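Local atomic coordinates of short chain dehydrogenase (A0QTM2 homolog) (Mycobacterium thermoresistibile, PDB entry 3SC4), a protein that probably catalyses NAD(P)-dependent oxidation or reduction of a substrate not yet identified, as a member of the short-chain dehydrogenase family with a Rossmann fold. Residues N192-R197 against E246-E251; N144-T149 against Y229-K234; P47-T52 against T202-N207; S218-V223 against Y260-G265. All coordinates share one frame; numbering follows the deposited sequence. Where two conformers were deposited one is given.

Contact 1. Residues N192-R197 against E246-E251; sequences NTLWPR and EDVLLE
The NE edge of the Arg197 guanidinium pairs with both carboxylate oxygens of Asp247. Arg197 NE donates to Asp247 OD1 at 2.7 Å. Arg197 NH2 donates to Asp247 OD2 at 2.9 Å. Both bonds are nearly straight and use the syn lone pairs of the carboxylate. The guanidinium and carboxylate planes are only 6° apart, so the salt bridge is almost flat. The Arg197 chain is extended from CG to NE, which carries the guanidinium out to the helix. Its NH1 bonds instead to the carbonyl of Ser276. The backbone N of Arg197 donates to Glu246 OE1 at 3.1 Å. The Glu246 chain bends at chi2 (88°) and turns its carboxylate back toward the backbone of Arg197. The other oxygen, OE2, forms a salt bridge with Arg219. Packing beyond the polar groups is light. Leu194 CD1 meets Val248 CG2 at 4.2 Å, and Leu243 of the edge strand touches both side chains. The contact joins the end of strand 190-195 to helix 245-252, which follows directly on strand 242-244. These are the last two strands of the parallel sheet, and the last helix, of the short-chain dehydrogenase Rossmann-type fold.

Contact 2. Residues N144-T149 against Y229-K234; sequences NPHILT and YVVLNK
Asn144 reaches Lys234 through its amide nitrogen. Asn144 ND2 donates to Lys234 O at 2.8 Å, with the acceptor lying in the amide plane. CG is anti to the backbone N (chi1 -175°), and this extends the amide across to the chain that leaves the helix. Asn144 OD1 bonds to Ser236, so both ends of the amide are used. His146 is next to make contact. His146 NE2 donates to the same Lys234 O at 3.1 Å, from the opposite face of that carbonyl to Asn144 ND2. One carbonyl oxygen therefore takes two side-chain donors. The bond to Lys234 O also helps fix the rotation of the imidazole. One face of the ring lies against the backbone of Leu232: Leu232 CA stands over the centre of the His146 ring, 4.2 Å from the centroid and 8° off the normal, in a CH-pi contact. Leu232 CD2 also packs on His146 CB at 3.5 Å. Two residues on, Leu148 adds the apolar part. Leu148 CD1 meets Val231 CG1 at 3.8 Å, and Leu148 CB lies near Leu232 CD2. Ile147, on the other face of the strand, touches Ile180 of helix 164-183. Strand 146-149 lies between strands 96-99 and 190-195 in the sheet. Helix 222-232 covers one face of it here, with Val231 also touching Val248 of helix 245-252, and helix 164-183 covers the other.

Contact 3. Residues P47-T52 against T202-N207; sequences PKLPGT and TAAVQN
The carboxamide of Asn207 is the flat group that carries this contact. Asn207 ND2 donates to Lys48 O at 2.9 Å, with an N-H...O angle of 154°. The acceptor is close to the amide plane, but the donor stands above the plane of the Lys48 carbonyl. CG of Asn207 is anti to its carbonyl carbon (chi1 -80°), which sets the amide beside the loop. Asn207 ND2 also lies against the Pro50 ring, 3.6 Å from Pro50 CD, and the two side chains cross at a slant. Pro50 then rests on the first turn of the helix. Pro50 CD is 3.8 Å from Ala204 CA. Pro50 CG is 4.1 Å from Ala203 CB. The small alanine side chains let the ring come close to the helix backbone. Leu49 adds to this from its branch end: Leu49 CD2 touches Ala204 CB at 4.1 Å. The contact is small, lies at the surface and has a single hydrogen bond across it. In this family the segment after the sixth strand commonly helps bind substrate, so helix 203-209 may border that region. Residues 47-52 belong to the long loop between strand 35-40 and helix 53-63, with Thr52 as the N-cap of that helix. Across from them, Thr202 is the N-cap of the short helix 203-209, which follows strand 190-195 and precedes helix 222-232.

Contact 4. Residues S218-V223 against Y260-G265; sequences SRKPEV and YDCVPG
Tyr260 lays its ring against Val223. The methyl CG2 of Val223 stands over one face of the Tyr260 ring, displaced from the ring centre, in a CH-pi contact 4.2 Å from the centroid. With chi1 at 80°, CG2 lies anti to the backbone N of Val223, which brings this methyl over the ring. The phenol OH bonds to Asp226 further along the helix. Tyr260 O accepts from Lys220 N at 2.7 Å. Asp261 comes next and pairs with Arg219 in a salt bridge. Arg219 NE donates to Asp261 OD1 at 2.7 Å, and NH2 adds a weak bond to the same oxygen. The two side chains run alongside each other in the same direction, with their planes 34° apart. Water 2 links Arg219 NH2 to Asp261 OD2, so the second carboxylate oxygen is joined to the arginine through the water. Cys262 N donates to Ser218 O at 3.2 Å. This bond and the one from Lys220 N flank Arg219 and Asp261, which form a non-hydrogen-bonded antiparallel pair. The Cys262 SG lies 3.9 Å from Ser218 CB. Water 1 accepts from Val263 N and lies 2.9 Å from Ser218 O. Arg219 is buried between two acids, Asp261 and Glu246. They probably stabilise its charge, and the arginine would in turn favour their ionised forms.

Overall arrangement
Contacts 1, 2 and 4 form one connected region, and contact 3 stands apart. Contacts 1 and 2 have centres about 12 Å apart and meet where strands 190-195 and 146-149 pair. Contacts 1 and 4 have centres about 14 Å apart, joined by Glu246 and Arg219 and by Leu249 packing on Val223 and Tyr260. Contacts 2 and 4 both use helix 222-232, with centres about 23 Å apart. Contact 3 lies about 27 Å from contact 2, centre to centre, on the opposite side of the chain's centre. Trp195 of contact 1 touches Tyr166 and Lys170. These fit the YxxxK pattern of the family, so contact 1 probably lies near the catalytic region.

Contact 1. Residues N192-R197 against E246-E251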
# COMPACT_ATOMS: atom_id res chain seq x y z
N ASN B 192 9.64 -12.74 4.36
CA ASN B 192 10.42 -11.65 4.95
C ASN B 192 10.68 -10.57 3.90
O ASN B 192 10.53 -10.80 2.70
CB ASN B 192 11.78 -12.18 5.47
CG ASN B 192 11.63 -13.16 6.62
OD1 ASN B 192 11.28 -12.76 7.74
ND2 ASN B 192 11.89 -14.44 6.36
N THR B 193 11.08 -9.39 4.35
CA THR B 193 11.56 -8.38 3.41
C THR B 193 13.03 -8.13 3.67
O THR B 193 13.53 -8.35 4.77
CB THR B 193 10.79 -7.06 3.54
OG1 THR B 193 11.07 -6.49 4.82
CG2 THR B 193 9.28 -7.27 3.40
N LEU B 194 13.72 -7.62 2.65
CA LEU B 194 15.16 -7.39 2.73
C LEU B 194 15.53 -6.17 1.93
O LEU B 194 15.14 -6.08 0.75
CB LEU B 194 15.92 -8.62 2.19
CG LEU B 194 17.44 -8.64 2.28
CD1 LEU B 194 17.87 -8.59 3.74
CD2 LEU B 194 18.06 -9.89 1.53
N TRP B 195 16.30 -5.28 2.55
CA TRP B 195 16.59 -3.94 2.02
C TRP B 195 18.03 -3.53 2.39
O TRP B 195 18.49 -3.80 3.49
CB TRP B 195 15.59 -2.97 2.65
CG TRP B 195 15.50 -1.59 2.01
CD1 TRP B 195 15.82 -0.41 2.59
CD2 TRP B 195 14.95 -1.28 0.73
NE1 TRP B 195 15.55 0.61 1.74
CE2 TRP B 195 15.03 0.11 0.59
CE3 TRP B 195 14.45 -2.05 -0.32
CZ2 TRP B 195 14.61 0.77 -0.58
CZ3 TRP B 195 14.03 -1.40 -1.48
CH2 TRP B 195 14.12 0.00 -1.60
N PRO B 196 18.76 -2.87 1.48
CA PRO B 196 20.14 -2.54 1.75
C PRO B 196 20.27 -1.16 2.40
O PRO B 196 19.45 -0.29 2.17
CB PRO B 196 20.75 -2.52 0.35
CG PRO B 196 19.66 -1.99 -0.50
CD PRO B 196 18.36 -2.42 0.13
N ARG B 197 21.31 -0.95 3.18
CA ARG B 197 21.45 0.31 3.90
C ARG B 197 21.98 1.43 3.04
O ARG B 197 21.80 2.60 3.38
CB ARG B 197 22.39 0.16 5.11
CG ARG B 197 21.78 -0.49 6.29
CD ARG B 197 22.69 -0.39 7.49
NE ARG B 197 22.00 -0.85 8.69
CZ ARG B 197 21.42 -0.06 9.60
NH1 ARG B 197 21.41 1.26 9.48
NH2 ARG B 197 20.84 -0.61 10.65
N GLU B 246 23.08 -5.38 5.60
CA GLU B 246 24.26 -5.32 6.41
C GLU B 246 24.02 -5.92 7.81
O GLU B 246 24.83 -6.71 8.30
CB GLU B 246 24.75 -3.88 6.52
CG GLU B 246 25.37 -3.35 5.23
CD GLU B 246 24.36 -2.74 4.27
OE1 GLU B 246 23.18 -3.15 4.28
OE2 GLU B 246 24.79 -1.87 3.48
N ASP B 247 22.89 -5.60 8.42
CA ASP B 247 22.55 -6.16 9.73
C ASP B 247 22.48 -7.70 9.68
O ASP B 247 22.99 -8.38 10.55
CB ASP B 247 21.23 -5.57 10.25
CG ASP B 247 21.25 -4.07 10.29
OD1 ASP B 247 21.74 -3.45 9.33
OD2 ASP B 247 20.77 -3.48 11.28
N VAL B 248 21.83 -8.23 8.65
CA VAL B 248 21.70 -9.67 8.51
C VAL B 248 23.08 -10.30 8.41
O VAL B 248 23.36 -11.35 9.03
CB VAL B 248 20.86 -10.01 7.26
CG1 VAL B 248 20.99 -11.48 6.89
CG2 VAL B 248 19.42 -9.65 7.53
N LEU B 249 23.96 -9.64 7.66
CA LEU B 249 25.30 -10.16 7.44
C LEU B 249 26.13 -10.20 8.73
O LEU B 249 26.74 -11.21 9.01
CB LEU B 249 25.99 -9.39 6.31
CG LEU B 249 25.45 -9.78 4.91
CD1 LEU B 249 25.83 -8.74 3.87
CD2 LEU B 249 25.89 -11.20 4.47
N LEU B 250 26.13 -9.13 9.53
CA LEU B 250 26.83 -9.14 10.84
C LEU B 250 26.31 -10.20 11.78
O LEU B 250 27.08 -10.82 12.48
CB LEU B 250 26.71 -7.79 11.57
CG LEU B 250 27.46 -6.65 10.92
CD1 LEU B 250 27.28 -5.38 11.73
CD2 LEU B 250 28.93 -7.00 10.79
N GLU B 251 24.99 -10.37 11.81
CA GLU B 251 24.35 -11.35 12.69
C GLU B 251 24.79 -12.77 12.30
O GLU B 251 24.80 -13.68 13.14
CB GLU B 251 22.81 -11.16 12.68
CG GLU B 251 22.36 -9.93 13.52
CD GLU B 251 21.02 -9.27 13.11
OE1 GLU B 251 20.27 -9.82 12.26
OE2 GLU B 251 20.73 -8.17 13.66

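Contact 2. Residues N144-T149 against Y229-K234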
# COMPACT_ATOMS: atom_id res chain seq x y z
N ASN B 144 11.84 -26.24 3.39
CA ASN B 144 12.09 -25.01 4.10
C ASN B 144 11.73 -23.76 3.25
O ASN B 144 12.56 -22.94 2.96
CB ASN B 144 13.57 -25.03 4.49
CG ASN B 144 13.98 -23.86 5.33
OD1 ASN B 144 13.30 -23.55 6.33
ND2 ASN B 144 15.08 -23.19 4.95
N PRO B 145 10.46 -23.63 2.85
CA PRO B 145 10.08 -22.63 1.84
C PRO B 145 10.12 -21.17 2.30
O PRO B 145 9.70 -20.87 3.42
CB PRO B 145 8.64 -23.02 1.48
CG PRO B 145 8.16 -23.76 2.70
CD PRO B 145 9.33 -24.47 3.25
N HIS B 146 10.58 -20.28 1.42
CA HIS B 146 10.77 -18.88 1.74
C HIS B 146 10.22 -17.97 0.67
O HIS B 146 10.55 -18.14 -0.50
CB HIS B 146 12.27 -18.56 1.85
CG HIS B 146 12.81 -18.66 3.23
ND1 HIS B 146 12.89 -17.58 4.07
CD2 HIS B 146 13.25 -19.73 3.94
CE1 HIS B 146 13.38 -17.97 5.24
NE2 HIS B 146 13.60 -19.27 5.18
N ILE B 147 9.43 -16.99 1.08
CA ILE B 147 9.17 -15.86 0.20
C ILE B 147 10.02 -14.70 0.69
O ILE B 147 10.04 -14.40 1.87
CB ILE B 147 7.72 -15.45 0.21
CG1 ILE B 147 6.84 -16.66 -0.12
CG2 ILE B 147 7.56 -14.31 -0.79
CD1 ILE B 147 5.30 -16.42 -0.07
N LEU B 148 10.71 -14.03 -0.22
CA LEU B 148 11.58 -12.91 0.14
C LEU B 148 11.30 -11.76 -0.80
O LEU B 148 11.35 -11.93 -2.03
CB LEU B 148 13.05 -13.31 0.03
CG LEU B 148 14.05 -12.31 0.59
CD1 LEU B 148 13.95 -12.20 2.09
CD2 LEU B 148 15.46 -12.75 0.20
N THR B 149 11.03 -10.60 -0.22
CA THR B 149 10.51 -9.47 -0.96
C THR B 149 11.45 -8.32 -0.74
O THR B 149 11.86 -8.05 0.37
CB THR B 149 9.05 -9.16 -0.52
OG1 THR B 149 8.23 -10.28 -0.84
CG2 THR B 149 8.50 -7.96 -1.22
N TYR B 229 20.97 -14.88 0.73
CA TYR B 229 21.42 -16.25 0.90
C TYR B 229 21.29 -16.66 2.36
O TYR B 229 20.77 -17.72 2.67
CB TYR B 229 22.86 -16.39 0.40
CG TYR B 229 23.36 -17.83 0.39
CD1 TYR B 229 23.03 -18.71 -0.65
CD2 TYR B 229 24.16 -18.30 1.44
CE1 TYR B 229 23.48 -20.02 -0.65
CE2 TYR B 229 24.62 -19.62 1.46
CZ TYR B 229 24.28 -20.48 0.41
OH TYR B 229 24.76 -21.76 0.45
N VAL B 230 21.76 -15.82 3.25
CA VAL B 230 21.65 -16.08 4.68
C VAL B 230 20.18 -16.29 5.07
O VAL B 230 19.86 -17.26 5.75
CB VAL B 230 22.25 -14.94 5.51
CG1 VAL B 230 21.92 -15.11 7.00
CG2 VAL B 230 23.79 -14.83 5.24
N VAL B 231 19.30 -15.41 4.60
CA VAL B 231 17.88 -15.46 4.96
C VAL B 231 17.22 -16.72 4.39
O VAL B 231 16.43 -17.38 5.09
CB VAL B 231 17.12 -14.18 4.51
CG1 VAL B 231 15.61 -14.34 4.72
CG2 VAL B 231 17.62 -12.99 5.28
N LEU B 232 17.57 -17.09 3.16
CA LEU B 232 16.92 -18.23 2.50
C LEU B 232 17.33 -19.59 3.08
O LEU B 232 16.68 -20.61 2.81
CB LEU B 232 17.18 -18.20 1.00
CG LEU B 232 16.58 -16.99 0.28
CD1 LEU B 232 17.05 -16.91 -1.17
CD2 LEU B 232 15.07 -17.05 0.37
N ASN B 233 18.39 -19.58 3.87
CA ASN B 233 18.82 -20.76 4.61
C ASN B 233 18.32 -20.83 6.04
O ASN B 233 18.56 -21.84 6.73
CB ASN B 233 20.35 -20.85 4.62
CG ASN B 233 20.88 -21.39 3.33
OD1 ASN B 233 20.79 -22.58 3.09
ND2 ASN B 233 21.42 -20.51 2.47
N LYS B 234 17.60 -19.80 6.51
CA LYS B 234 17.07 -19.85 7.88
C LYS B 234 15.88 -20.79 7.90
O LYS B 234 15.35 -21.15 6.85
CB LYS B 234 16.67 -18.47 8.39
CG LYS B 234 17.82 -17.53 8.64
CD LYS B 234 18.53 -17.74 9.98
CE LYS B 234 19.12 -16.41 10.49
NZ LYS B 234 20.42 -16.56 11.13

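Contact 3. Residues P47-T52 against T202-N207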
# COMPACT_ATOMS: atom_id res chain seq x y z
N PRO B 47 18.78 -0.79 -25.11
CA PRO B 47 20.03 -0.18 -25.57
C PRO B 47 20.98 0.32 -24.47
O PRO B 47 22.19 0.49 -24.73
CB PRO B 47 19.56 0.98 -26.45
CG PRO B 47 18.08 1.14 -26.20
CD PRO B 47 17.57 -0.15 -25.68
N LYS B 48 20.46 0.56 -23.28
CA LYS B 48 21.23 1.17 -22.20
C LYS B 48 21.36 0.30 -20.93
O LYS B 48 22.37 0.35 -20.25
CB LYS B 48 20.63 2.54 -21.87
CG LYS B 48 20.90 3.57 -22.96
CD LYS B 48 20.35 4.95 -22.61
CE LYS B 48 21.06 6.06 -23.40
NZ LYS B 48 22.56 6.07 -23.11
N LEU B 49 20.33 -0.47 -20.61
CA LEU B 49 20.39 -1.44 -19.52
C LEU B 49 20.95 -2.81 -19.98
O LEU B 49 20.44 -3.42 -20.92
CB LEU B 49 18.97 -1.65 -18.98
CG LEU B 49 18.20 -0.36 -18.68
CD1 LEU B 49 16.86 -0.73 -18.13
CD2 LEU B 49 18.98 0.55 -17.69
N PRO B 50 22.00 -3.31 -19.30
CA PRO B 50 22.60 -4.56 -19.76
C PRO B 50 21.70 -5.74 -19.49
O PRO B 50 20.87 -5.66 -18.60
CB PRO B 50 23.83 -4.70 -18.86
CG PRO B 50 23.41 -4.07 -17.61
CD PRO B 50 22.56 -2.89 -18.01
N GLY B 51 21.87 -6.82 -20.24
CA GLY B 51 21.25 -8.09 -19.94
C GLY B 51 19.87 -8.29 -20.51
O GLY B 51 19.17 -7.35 -20.84
N THR B 52 19.51 -9.57 -20.67
CA THR B 52 18.14 -10.03 -20.91
C THR B 52 17.97 -11.29 -20.06
O THR B 52 18.96 -11.79 -19.51
CB THR B 52 17.93 -10.41 -22.38
OG1 THR B 52 18.65 -11.62 -22.67
CG2 THR B 52 18.39 -9.29 -23.30
N THR B 202 25.04 -0.75 -9.77
CA THR B 202 24.97 -1.89 -10.66
C THR B 202 25.55 -1.44 -11.98
O THR B 202 25.80 -0.26 -12.18
CB THR B 202 23.52 -2.32 -10.83
OG1 THR B 202 22.81 -1.29 -11.52
CG2 THR B 202 22.89 -2.52 -9.48
N ALA B 203 25.79 -2.39 -12.88
CA ALA B 203 26.31 -2.05 -14.21
C ALA B 203 25.38 -1.03 -14.92
O ALA B 203 25.84 -0.13 -15.61
CB ALA B 203 26.47 -3.31 -15.04
N ALA B 204 24.07 -1.17 -14.76
CA ALA B 204 23.16 -0.20 -15.35
C ALA B 204 23.53 1.24 -14.99
O ALA B 204 23.35 2.13 -15.82
CB ALA B 204 21.76 -0.48 -14.91
N VAL B 205 24.01 1.49 -13.77
CA VAL B 205 24.37 2.85 -13.36
C VAL B 205 25.54 3.34 -14.19
O VAL B 205 25.53 4.47 -14.67
CB VAL B 205 24.70 2.98 -11.79
CG1 VAL B 205 25.27 4.32 -11.48
CG2 VAL B 205 23.46 2.79 -10.94
N GLN B 206 26.55 2.51 -14.36
CA GLN B 206 27.70 2.89 -15.17
C GLN B 206 27.28 3.25 -16.60
O GLN B 206 27.66 4.27 -17.16
CB GLN B 206 28.73 1.75 -15.23
CG GLN B 206 29.29 1.24 -13.88
CD GLN B 206 30.05 2.31 -13.10
OE1 GLN B 206 29.61 2.76 -12.04
NE2 GLN B 206 31.20 2.74 -13.64
N ASN B 207 26.48 2.38 -17.19
CA ASN B 207 26.00 2.57 -18.53
C ASN B 207 25.33 3.93 -18.70
O ASN B 207 25.64 4.67 -19.64
CB ASN B 207 25.03 1.44 -18.90
CG ASN B 207 25.74 0.14 -19.30
OD1 ASN B 207 26.95 0.02 -19.19
ND2 ASN B 207 24.96 -0.84 -19.78

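Contact 4. Residues S218-V223 against Y260-G265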
# COMPACT_ATOMS: atom_id res chain seq x y z
N SER B 218 28.59 4.01 -2.53
CA SER B 218 27.67 2.89 -2.78
C SER B 218 28.29 1.55 -2.44
O SER B 218 29.49 1.45 -2.20
CB SER B 218 27.24 2.88 -4.25
OG SER B 218 26.56 4.07 -4.59
N ARG B 219 27.46 0.51 -2.44
CA ARG B 219 27.93 -0.86 -2.25
C ARG B 219 27.56 -1.73 -3.45
O ARG B 219 26.70 -1.36 -4.26
CB ARG B 219 27.39 -1.48 -0.95
CG ARG B 219 28.12 -0.97 0.29
CD ARG B 219 27.71 -1.69 1.58
NE ARG B 219 28.71 -1.41 2.61
CZ ARG B 219 28.48 -0.97 3.85
NH1 ARG B 219 27.25 -0.80 4.32
NH2 ARG B 219 29.50 -0.75 4.65
N LYS B 220 28.24 -2.87 -3.54
CA LYS B 220 28.05 -3.83 -4.64
C LYS B 220 26.79 -4.69 -4.45
O LYS B 220 26.31 -4.87 -3.35
CB LYS B 220 29.29 -4.72 -4.79
CG LYS B 220 30.58 -3.96 -5.09
CD LYS B 220 31.73 -4.89 -5.51
CE LYS B 220 32.55 -5.44 -4.31
NZ LYS B 220 33.45 -6.62 -4.68
N PRO B 221 26.25 -5.23 -5.56
CA PRO B 221 25.02 -6.03 -5.45
C PRO B 221 25.17 -7.27 -4.60
O PRO B 221 24.19 -7.78 -4.07
CB PRO B 221 24.70 -6.41 -6.90
CG PRO B 221 25.80 -5.88 -7.73
CD PRO B 221 26.62 -4.94 -6.95
N GLU B 222 26.40 -7.73 -4.47
CA GLU B 222 26.72 -8.84 -3.57
C GLU B 222 26.24 -8.61 -2.15
O GLU B 222 25.90 -9.55 -1.48
CB GLU B 222 28.23 -9.13 -3.58
CG GLU B 222 28.71 -9.95 -4.81
CD GLU B 222 29.03 -9.11 -6.08
OE1 GLU B 222 28.75 -7.89 -6.14
OE2 GLU B 222 29.57 -9.72 -7.03
N VAL B 223 26.20 -7.38 -1.67
CA VAL B 223 25.68 -7.15 -0.34
C VAL B 223 24.25 -7.67 -0.21
O VAL B 223 23.90 -8.22 0.82
CB VAL B 223 25.77 -5.66 0.10
CG1 VAL B 223 24.62 -4.82 -0.49
CG2 VAL B 223 25.76 -5.57 1.60
N TYR B 260 32.03 -5.30 0.47
CA TYR B 260 30.86 -4.88 -0.31
C TYR B 260 30.96 -3.44 -0.83
O TYR B 260 30.19 -3.02 -1.69
CB TYR B 260 29.59 -5.07 0.52
CG TYR B 260 29.41 -6.50 0.95
CD1 TYR B 260 29.12 -7.50 0.03
CD2 TYR B 260 29.59 -6.87 2.28
CE1 TYR B 260 28.99 -8.82 0.40
CE2 TYR B 260 29.44 -8.21 2.66
CZ TYR B 260 29.14 -9.17 1.71
OH TYR B 260 28.99 -10.48 2.08
N ASP B 261 31.91 -2.68 -0.30
CA ASP B 261 32.07 -1.29 -0.68
C ASP B 261 32.64 -1.22 -2.11
O ASP B 261 33.58 -1.94 -2.47
CB ASP B 261 32.97 -0.54 0.33
CG ASP B 261 32.39 -0.52 1.75
OD1 ASP B 261 31.34 -1.17 1.98
OD2 ASP B 261 32.99 0.12 2.64
N CYS B 262 32.03 -0.37 -2.95
CA CYS B 262 32.53 -0.14 -4.30
C CYS B 262 33.92 0.46 -4.19
O CYS B 262 34.79 0.10 -4.95
CB CYS B 262 31.61 0.81 -5.06
SG CYS B 262 29.92 0.23 -5.34
N VAL B 263 34.11 1.38 -3.22
CA VAL B 263 35.43 1.93 -2.89
C VAL B 263 35.68 1.99 -1.37
O VAL B 263 35.21 2.91 -0.70
CB VAL B 263 35.60 3.35 -3.45
CG1 VAL B 263 36.98 3.93 -3.07
CG2 VAL B 263 35.39 3.35 -4.99
N PRO B 264 36.42 1.00 -0.82
CA PRO B 264 36.68 0.94 0.64
C PRO B 264 37.33 2.19 1.26
O PRO B 264 38.15 2.85 0.62
CB PRO B 264 37.60 -0.27 0.79
CG PRO B 264 37.28 -1.14 -0.36
CD PRO B 264 36.83 -0.24 -1.50
N GLY B 265 36.91 2.52 2.48
CA GLY B 265 37.42 3.69 3.21
C GLY B 265 36.79 5.00 2.78
O GLY B 265 37.33 6.08 3.08
O HOH W 1 32.11 2.57 -1.61
O HOH W 2 32.61 -0.61 5.18